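Local atomic coordinates of protein yjcS (Bacillus subtilis, PDB entry 1Q8B), a protein that is of unknown function but belongs to the antibiotic biosynthesis monooxygenase family and probably has a catalytic role. Residues M13-S24 with L92-V103. Sequence-based numbering, arbitrary orientation.
Sequences MHYITACLKIIS and LTEVEWLMKSNV
A classic beta bulge shifts the register of the antiparallel pairing of strand 13-22 with strand 93-103 by one residue between C19 and L20: C19 faces both E96 and W97. C19 O accepts the N-H of E96 at 2.9 Å, whereas W97 N reaches the same oxygen in a weak bond of 3.5 Å; C19 N returns a nearly straight bond to W97 O. With CG of W97 set between its backbone N and carbonyl carbon (chi1 60°), C19 CB sits over one face of the W97 indole, 3.4 Å from the centroid of the five-membered ring, a CH-pi contact. C19 SG meets the ring obliquely, and CG2 of T17 runs beside its far end, 3.9 Å from W97 CH2.

The two strands belong to a four-stranded antiparallel sheet, consistent with the dimeric alpha-beta barrel fold of its family, in which 93-103 is an outermost strand within the chain and 13-22 also bonds to strand 62-69. H14, I16, A18 and L20 share the sheet face that carries the helices. There the H14 imidazole is approached at its edge by two neighbours, N102 OD1 lying 3.0 Å from H14 CD2 and K100 NZ close to CE1. A water touches H14 NE2 and, weakly, N102 ND2. Farther along, L20 CD2 packs on V95 CG2 at 3.6 Å while its CD1 rests against T93 OG1; L20 and T93 both touch F35 of helix 28-42. On the opposite face K21 NZ and E94 OE2 stay 4.5 Å apart, too far for a salt bridge, and a water links them.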
loop_
_atom_site.group_PDB
_atom_site.type_symbol
_atom_site.label_atom_id
_atom_site.label_comp_id
_atom_site.label_asym_id
_atom_site.label_seq_id
_atom_site.Cartn_x
_atom_site.Cartn_y
_atom_site.Cartn_z
HETATM N N MSE A 13 1.611 6.418 -18.101
HETATM C CA MSE A 13 1.177 5.236 -17.352
HETATM C C MSE A 13 2.384 4.487 -16.794
HETATM O O MSE A 13 3.478 4.531 -17.364
HETATM C CB MSE A 13 0.384 4.284 -18.250
HETATM C CG MSE A 13 -0.843 4.897 -18.895
HETATM SE SE MSE A 13 -1.641 3.706 -20.215
HETATM C CE MSE A 13 -0.386 3.998 -21.667
ATOM N N HIS A 14 2.176 3.794 -15.679
ATOM C CA HIS A 14 3.239 3.035 -15.048
ATOM C C HIS A 14 2.983 1.556 -15.274
ATOM O O HIS A 14 2.037 0.987 -14.720
ATOM C CB HIS A 14 3.293 3.329 -13.551
ATOM C CG HIS A 14 4.519 2.797 -12.878
ATOM N ND1 HIS A 14 4.486 1.736 -11.998
ATOM C CD2 HIS A 14 5.816 3.181 -12.955
ATOM C CE1 HIS A 14 5.709 1.493 -11.557
ATOM N NE2 HIS A 14 6.534 2.356 -12.123
ATOM N N TYR A 15 3.836 0.951 -16.098
ATOM C CA TYR A 15 3.746 -0.467 -16.446
ATOM C C TYR A 15 4.612 -1.378 -15.589
ATOM O O TYR A 15 5.771 -1.068 -15.293
ATOM C CB TYR A 15 4.172 -0.698 -17.898
ATOM C CG TYR A 15 3.122 -0.445 -18.953
ATOM C CD1 TYR A 15 2.830 0.849 -19.379
ATOM C CD2 TYR A 15 2.476 -1.515 -19.581
ATOM C CE1 TYR A 15 1.926 1.071 -20.414
ATOM C CE2 TYR A 15 1.571 -1.305 -20.613
ATOM C CZ TYR A 15 1.302 -0.015 -21.027
ATOM O OH TYR A 15 0.415 0.193 -22.054
ATOM N N ILE A 16 4.054 -2.525 -15.223
ATOM C CA ILE A 16 4.797 -3.499 -14.448
ATOM C C ILE A 16 4.520 -4.916 -14.918
ATOM O O ILE A 16 3.367 -5.302 -15.106
ATOM C CB ILE A 16 4.457 -3.442 -12.941
ATOM C CG1 ILE A 16 4.954 -2.130 -12.329
ATOM C CG2 ILE A 16 5.120 -4.623 -12.222
ATOM C CD1 ILE A 16 4.709 -2.026 -10.835
ATOM N N THR A 17 5.590 -5.675 -15.134
ATOM C CA THR A 17 5.478 -7.080 -15.502
ATOM C C THR A 17 6.314 -7.774 -14.446
ATOM O O THR A 17 7.475 -7.422 -14.236
ATOM C CB THR A 17 6.063 -7.391 -16.890
ATOM O OG1 THR A 17 5.285 -6.726 -17.884
ATOM C CG2 THR A 17 6.025 -8.899 -17.165
ATOM N N ALA A 18 5.724 -8.745 -13.766
ATOM C CA ALA A 18 6.450 -9.438 -12.723
ATOM C C ALA A 18 6.191 -10.928 -12.763
ATOM O O ALA A 18 5.129 -11.381 -13.185
ATOM C CB ALA A 18 6.055 -8.878 -11.360
ATOM N N CYS A 19 7.184 -11.689 -12.330
ATOM C CA CYS A 19 7.068 -13.129 -12.274
ATOM C C CYS A 19 7.224 -13.489 -10.817
ATOM O O CYS A 19 8.231 -13.143 -10.196
ATOM C CB CYS A 19 8.174 -13.805 -13.082
ATOM S SG CYS A 19 8.055 -15.623 -13.060
ATOM N N LEU A 20 6.222 -14.170 -10.274
ATOM C CA LEU A 20 6.242 -14.588 -8.884
ATOM C C LEU A 20 6.621 -16.056 -8.752
ATOM O O LEU A 20 6.177 -16.902 -9.531
ATOM C CB LEU A 20 4.867 -14.403 -8.238
ATOM C CG LEU A 20 4.161 -13.049 -8.254
ATOM C CD1 LEU A 20 2.920 -13.141 -7.383
ATOM C CD2 LEU A 20 5.082 -11.962 -7.735
ATOM N N LYS A 21 7.445 -16.354 -7.759
ATOM C CA LYS A 21 7.829 -17.725 -7.494
ATOM C C LYS A 21 6.914 -18.198 -6.358
ATOM O O LYS A 21 6.810 -17.527 -5.330
ATOM C CB LYS A 21 9.293 -17.789 -7.055
ATOM C CG LYS A 21 9.811 -19.208 -6.900
ATOM C CD LYS A 21 11.105 -19.238 -6.130
ATOM C CE LYS A 21 11.479 -20.665 -5.800
ATOM N NZ LYS A 21 12.650 -20.709 -4.888
ATOM N N ILE A 22 6.227 -19.323 -6.548
ATOM C CA ILE A 22 5.353 -19.843 -5.495
ATOM C C ILE A 22 6.218 -20.608 -4.495
ATOM O O ILE A 22 6.916 -21.553 -4.859
ATOM C CB ILE A 22 4.275 -20.813 -6.050
ATOM C CG1 ILE A 22 3.344 -20.082 -7.013
ATOM C CG2 ILE A 22 3.450 -21.388 -4.908
ATOM C CD1 ILE A 22 2.440 -21.006 -7.798
ATOM N N ILE A 23 6.181 -20.185 -3.238
ATOM C CA ILE A 23 6.960 -20.838 -2.193
ATOM C C ILE A 23 6.048 -21.674 -1.300
ATOM O O ILE A 23 6.508 -22.364 -0.394
ATOM C CB ILE A 23 7.730 -19.800 -1.349
ATOM C CG1 ILE A 23 6.760 -18.778 -0.748
ATOM C CG2 ILE A 23 8.774 -19.105 -2.226
ATOM C CD1 ILE A 23 7.445 -17.663 0.036
ATOM N N SER A 24 4.749 -21.600 -1.569
ATOM C CA SER A 24 3.750 -22.364 -0.835
ATOM C C SER A 24 3.679 -23.752 -1.468
ATOM O O SER A 24 4.070 -23.933 -2.622
ATOM C CB SER A 24 2.386 -21.683 -0.947
ATOM O OG SER A 24 1.345 -22.547 -0.526
ATOM N N LEU A 92 2.293 -16.912 0.009
ATOM C CA LEU A 92 2.209 -17.899 -1.059
ATOM C C LEU A 92 3.308 -17.727 -2.095
ATOM O O LEU A 92 3.703 -18.689 -2.755
ATOM C CB LEU A 92 0.854 -17.787 -1.753
ATOM C CG LEU A 92 -0.375 -17.963 -0.858
ATOM C CD1 LEU A 92 -1.633 -17.520 -1.606
ATOM C CD2 LEU A 92 -0.462 -19.420 -0.408
ATOM N N THR A 93 3.809 -16.502 -2.223
ATOM C CA THR A 93 4.832 -16.194 -3.217
ATOM C C THR A 93 5.878 -15.182 -2.753
ATOM O O THR A 93 5.831 -14.660 -1.642
ATOM C CB THR A 93 4.191 -15.562 -4.480
ATOM O OG1 THR A 93 3.531 -14.342 -4.106
ATOM C CG2 THR A 93 3.173 -16.497 -5.116
ATOM N N GLU A 94 6.823 -14.931 -3.650
ATOM C CA GLU A 94 7.867 -13.931 -3.482
ATOM C C GLU A 94 8.171 -13.554 -4.930
ATOM O O GLU A 94 7.989 -14.376 -5.833
ATOM C CB GLU A 94 9.111 -14.490 -2.762
ATOM C CG GLU A 94 9.813 -15.657 -3.406
ATOM C CD GLU A 94 11.021 -16.107 -2.601
ATOM O OE1 GLU A 94 10.980 -16.015 -1.355
ATOM O OE2 GLU A 94 12.009 -16.567 -3.203
ATOM N N VAL A 95 8.580 -12.312 -5.165
ATOM C CA VAL A 95 8.885 -11.866 -6.522
ATOM C C VAL A 95 10.251 -12.378 -6.960
ATOM O O VAL A 95 11.244 -12.193 -6.260
ATOM C CB VAL A 95 8.873 -10.320 -6.618
ATOM C CG1 VAL A 95 9.252 -9.877 -8.021
ATOM C CG2 VAL A 95 7.501 -9.795 -6.257
ATOM N N GLU A 96 10.293 -13.038 -8.114
ATOM C CA GLU A 96 11.540 -13.568 -8.647
ATOM C C GLU A 96 12.201 -12.472 -9.481
ATOM O O GLU A 96 13.398 -12.220 -9.357
ATOM C CB GLU A 96 11.274 -14.806 -9.504
ATOM C CG GLU A 96 12.527 -15.606 -9.796
ATOM C CD GLU A 96 12.235 -16.907 -10.511
ATOM O OE1 GLU A 96 11.931 -16.873 -11.725
ATOM O OE2 GLU A 96 12.304 -17.967 -9.852
ATOM N N TRP A 97 11.421 -11.829 -10.343
ATOM C CA TRP A 97 11.941 -10.724 -11.136
ATOM C C TRP A 97 10.817 -9.751 -11.461
ATOM O O TRP A 97 9.644 -10.122 -11.478
ATOM C CB TRP A 97 12.645 -11.209 -12.417
ATOM C CG TRP A 97 11.810 -11.990 -13.380
ATOM C CD1 TRP A 97 11.764 -13.351 -13.511
ATOM C CD2 TRP A 97 10.929 -11.459 -14.376
ATOM N NE1 TRP A 97 10.910 -13.700 -14.536
ATOM C CE2 TRP A 97 10.386 -12.557 -15.082
ATOM C CE3 TRP A 97 10.548 -10.160 -14.742
ATOM C CZ2 TRP A 97 9.476 -12.396 -16.134
ATOM C CZ3 TRP A 97 9.646 -9.997 -15.785
ATOM C CH2 TRP A 97 9.118 -11.113 -16.472
ATOM N N LEU A 98 11.184 -8.497 -11.696
ATOM C CA LEU A 98 10.205 -7.471 -11.988
ATOM C C LEU A 98 10.785 -6.337 -12.821
ATOM O O LEU A 98 11.906 -5.892 -12.594
ATOM C CB LEU A 98 9.640 -6.927 -10.668
ATOM C CG LEU A 98 8.619 -5.788 -10.709
ATOM C CD1 LEU A 98 7.865 -5.743 -9.392
ATOM C CD2 LEU A 98 9.320 -4.455 -10.981
HETATM N N MSE A 99 10.009 -5.871 -13.794
HETATM C CA MSE A 99 10.442 -4.775 -14.641
HETATM C C MSE A 99 9.373 -3.689 -14.711
HETATM O O MSE A 99 8.227 -3.934 -15.098
HETATM C CB MSE A 99 10.800 -5.300 -16.031
HETATM C CG MSE A 99 12.036 -6.191 -16.005
HETATM SE SE MSE A 99 12.409 -7.109 -17.664
HETATM C CE MSE A 99 13.462 -5.720 -18.527
ATOM N N LYS A 100 9.778 -2.489 -14.307
ATOM C CA LYS A 100 8.921 -1.310 -14.268
ATOM C C LYS A 100 9.254 -0.378 -15.426
ATOM O O LYS A 100 10.392 -0.345 -15.898
ATOM C CB LYS A 100 9.138 -0.547 -12.954
ATOM C CG LYS A 100 8.534 -1.186 -11.706
ATOM C CD LYS A 100 9.008 -0.464 -10.425
ATOM C CE LYS A 100 8.055 -0.650 -9.228
ATOM N NZ LYS A 100 7.067 0.478 -9.113
ATOM N N SER A 101 8.266 0.390 -15.872
ATOM C CA SER A 101 8.476 1.333 -16.959
ATOM C C SER A 101 7.384 2.386 -17.032
ATOM O O SER A 101 6.205 2.090 -16.870
ATOM C CB SER A 101 8.554 0.600 -18.301
ATOM O OG SER A 101 8.743 1.517 -19.369
ATOM N N ASN A 102 7.792 3.625 -17.259
ATOM C CA ASN A 102 6.845 4.711 -17.394
ATOM C C ASN A 102 6.687 4.901 -18.890
ATOM O O ASN A 102 7.667 5.096 -19.604
ATOM C CB ASN A 102 7.384 5.977 -16.729
ATOM C CG ASN A 102 7.404 5.870 -15.217
ATOM O OD1 ASN A 102 6.379 5.610 -14.593
ATOM N ND2 ASN A 102 8.572 6.068 -14.621
ATOM N N VAL A 103 5.447 4.810 -19.356
ATOM C CA VAL A 103 5.122 4.935 -20.773
ATOM C C VAL A 103 4.126 6.068 -20.979
ATOM O O VAL A 103 3.097 6.115 -20.310
ATOM C CB VAL A 103 4.488 3.621 -21.297
ATOM C CG1 VAL A 103 4.046 3.788 -22.737
ATOM C CG2 VAL A 103 5.480 2.477 -21.161
HETATM O O HOH W 1 9.255 4.062 -11.993
HETATM O O HOH W 2 7.358 -2.686 -17.095
HETATM O O HOH W 3 12.801 -19.664 -2.503
#